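Local coordinates for protein cyclic UMP-AMP synthase (Rhodothermus marinus SG0.5JP17-172, PDB 6E0K) that joins UTP and ATP into the cyclic dinucleotide 3',3'-cUAMP, the second messenger of a CBASS antiphage defence system, at residues M192-R197 / F214-L219. Numbering follows the deposited sequence.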
loop_
_atom_site.group_PDB
_atom_site.type_symbol
_atom_site.label_atom_id
_atom_site.label_comp_id
_atom_site.label_asym_id
_atom_site.label_seq_id
_atom_site.Cartn_x
_atom_site.Cartn_y
_atom_site.Cartn_z
ATOM N N MET A 192 3.458 14.648 -4.289
ATOM C CA MET A 192 3.776 15.476 -5.451
ATOM C C MET A 192 3.780 14.648 -6.730
ATOM O O MET A 192 3.148 15.019 -7.723
ATOM C CB MET A 192 5.130 16.147 -5.254
ATOM C CG MET A 192 5.553 16.989 -6.467
ATOM S SD MET A 192 7.271 17.519 -6.365
ATOM C CE MET A 192 8.144 15.962 -6.586
ATOM N N PHE A 193 4.464 13.504 -6.718
ATOM C CA PHE A 193 4.508 12.692 -7.928
ATOM C C PHE A 193 3.156 12.051 -8.233
ATOM O O PHE A 193 2.781 11.935 -9.404
ATOM C CB PHE A 193 5.608 11.638 -7.817
ATOM C CG PHE A 193 6.977 12.185 -8.083
ATOM C CD1 PHE A 193 7.299 12.716 -9.328
ATOM C CD2 PHE A 193 7.956 12.158 -7.097
ATOM C CE1 PHE A 193 8.567 13.226 -9.579
ATOM C CE2 PHE A 193 9.238 12.647 -7.350
ATOM C CZ PHE A 193 9.535 13.197 -8.599
ATOM N N LYS A 194 2.408 11.630 -7.207
ATOM C CA LYS A 194 1.053 11.137 -7.452
ATOM C C LYS A 194 0.186 12.193 -8.123
ATOM O O LYS A 194 -0.563 11.892 -9.059
ATOM C CB LYS A 194 0.401 10.684 -6.138
ATOM C CG LYS A 194 0.859 9.340 -5.655
ATOM C CD LYS A 194 0.135 9.041 -4.349
ATOM C CE LYS A 194 0.351 7.653 -3.850
ATOM N NZ LYS A 194 -0.737 7.416 -2.837
ATOM N N ASN A 195 0.217 13.423 -7.614
ATOM C CA ASN A 195 -0.585 14.475 -8.234
ATOM C C ASN A 195 -0.067 14.854 -9.621
ATOM O O ASN A 195 -0.868 15.190 -10.506
ATOM C CB ASN A 195 -0.640 15.696 -7.323
ATOM C CG ASN A 195 -1.879 15.710 -6.434
ATOM O OD1 ASN A 195 -2.999 15.415 -6.876
ATOM N ND2 ASN A 195 -1.680 16.045 -5.170
ATOM N N ALA A 196 1.250 14.816 -9.831
ATOM C CA ALA A 196 1.778 15.045 -11.176
ATOM C C ALA A 196 1.259 13.989 -12.145
ATOM O O ALA A 196 0.797 14.310 -13.246
ATOM C CB ALA A 196 3.305 15.051 -11.138
ATOM N N ARG A 197 1.315 12.720 -11.732
ATOM C CA ARG A 197 0.758 11.621 -12.514
ATOM C C ARG A 197 -0.720 11.846 -12.827
ATOM O O ARG A 197 -1.148 11.730 -13.981
ATOM C CB ARG A 197 0.955 10.313 -11.734
ATOM C CG ARG A 197 0.219 9.093 -12.273
ATOM C CD ARG A 197 -0.091 8.140 -11.119
ATOM N NE ARG A 197 -0.992 8.787 -10.185
ATOM C CZ ARG A 197 -1.377 8.310 -9.003
ATOM N NH1 ARG A 197 -0.956 7.131 -8.526
ATOM N NH2 ARG A 197 -2.214 9.037 -8.282
ATOM N N PHE A 214 2.945 0.901 -6.459
ATOM C CA PHE A 214 4.204 0.748 -7.188
ATOM C C PHE A 214 5.012 2.039 -7.176
ATOM O O PHE A 214 6.249 2.013 -7.102
ATOM C CB PHE A 214 3.932 0.319 -8.630
ATOM C CG PHE A 214 3.369 -1.066 -8.772
ATOM C CD1 PHE A 214 3.643 -2.049 -7.837
ATOM C CD2 PHE A 214 2.566 -1.379 -9.860
ATOM C CE1 PHE A 214 3.127 -3.328 -7.983
ATOM C CE2 PHE A 214 2.039 -2.648 -10.014
ATOM C CZ PHE A 214 2.323 -3.626 -9.073
ATOM N N LEU A 215 4.329 3.185 -7.241
ATOM C CA LEU A 215 5.042 4.460 -7.230
ATOM C C LEU A 215 5.701 4.698 -5.877
ATOM O O LEU A 215 6.850 5.154 -5.819
ATOM C CB LEU A 215 4.083 5.602 -7.584
ATOM C CG LEU A 215 4.680 7.004 -7.564
ATOM C CD1 LEU A 215 5.856 7.099 -8.512
ATOM C CD2 LEU A 215 3.592 8.013 -7.916
ATOM N N GLU A 216 5.002 4.374 -4.779
ATOM C CA GLU A 216 5.613 4.475 -3.452
ATOM C C GLU A 216 6.843 3.590 -3.353
ATOM O O GLU A 216 7.899 4.018 -2.869
ATOM C CB GLU A 216 4.606 4.099 -2.356
ATOM C CG GLU A 216 3.510 5.125 -2.180
ATOM C CD GLU A 216 2.685 4.954 -0.901
ATOM O OE1 GLU A 216 3.081 4.223 0.052
ATOM O OE2 GLU A 216 1.601 5.556 -0.872
ATOM N N CYS A 217 6.727 2.344 -3.819
ATOM C CA CYS A 217 7.865 1.434 -3.772
ATOM C C CYS A 217 9.022 1.947 -4.620
ATOM O O CYS A 217 10.186 1.831 -4.223
ATOM C CB CYS A 217 7.447 0.033 -4.233
ATOM S SG CYS A 217 6.324 -0.823 -3.093
ATOM N N LEU A 218 8.725 2.510 -5.796
ATOM C CA LEU A 218 9.783 3.043 -6.646
ATOM C C LEU A 218 10.541 4.148 -5.925
ATOM O O LEU A 218 11.778 4.149 -5.876
ATOM C CB LEU A 218 9.184 3.565 -7.956
ATOM C CG LEU A 218 10.189 4.092 -8.981
ATOM C CD1 LEU A 218 10.909 2.915 -9.651
ATOM C CD2 LEU A 218 9.498 4.972 -10.023
ATOM N N LEU A 219 9.802 5.078 -5.317
ATOM C CA LEU A 219 10.437 6.195 -4.624
ATOM C C LEU A 219 11.154 5.754 -3.354
ATOM O O LEU A 219 12.147 6.384 -2.953
ATOM C CB LEU A 219 9.376 7.252 -4.304
ATOM C CG LEU A 219 8.793 7.888 -5.572
ATOM C CD1 LEU A 219 7.550 8.728 -5.250
ATOM C CD2 LEU A 219 9.830 8.733 -6.322
#
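F193 and K194 face L215, E216 and L219 where two helices of the C-terminal helical region of this cGAS/DncV-like nucleotidyltransferase pack against each other. Their axes come within 10.9 Å and run at 134°, roughly midway between perpendicular and antiparallel. The apolar part is built on leucine methyls. L215 CD2 settles on the base of two side chains, 3.8 Å from K194 CG and 4.1 Å from F193 CB, and lies 3.9 Å from the backbone K194 N; with CG anti to its backbone N (chi1 178°), L215 is directed at the facing helix. One turn on, both methyls of L219 come obliquely to the F193 ring at its CD2, L219 CD1 at 3.9 Å from that atom, and L219 CD2 also nears F193 CE2. M192 CE lies over one face of the ring, toward its rim, and F275 of helix 269-285 touches both F193 and L215, so a third helix joins the packing. The polar part is a salt bridge between K194, an ATP-binding residue, and E216. The lysine runs extended beyond CG, which carries its amine over to the glutamate; at 3.6 Å between K194 NZ and E216 OE2 the pairing is loose. Each has a firmer hold on T53, NZ on its carbonyl oxygen and OE2 on its hydroxyl. These bonds probably position the amine of the buried K194 near S48 and S212 of the ATP site, while H171 NE2 hydrogen-bonds the other carboxylate oxygen, E216 OE1.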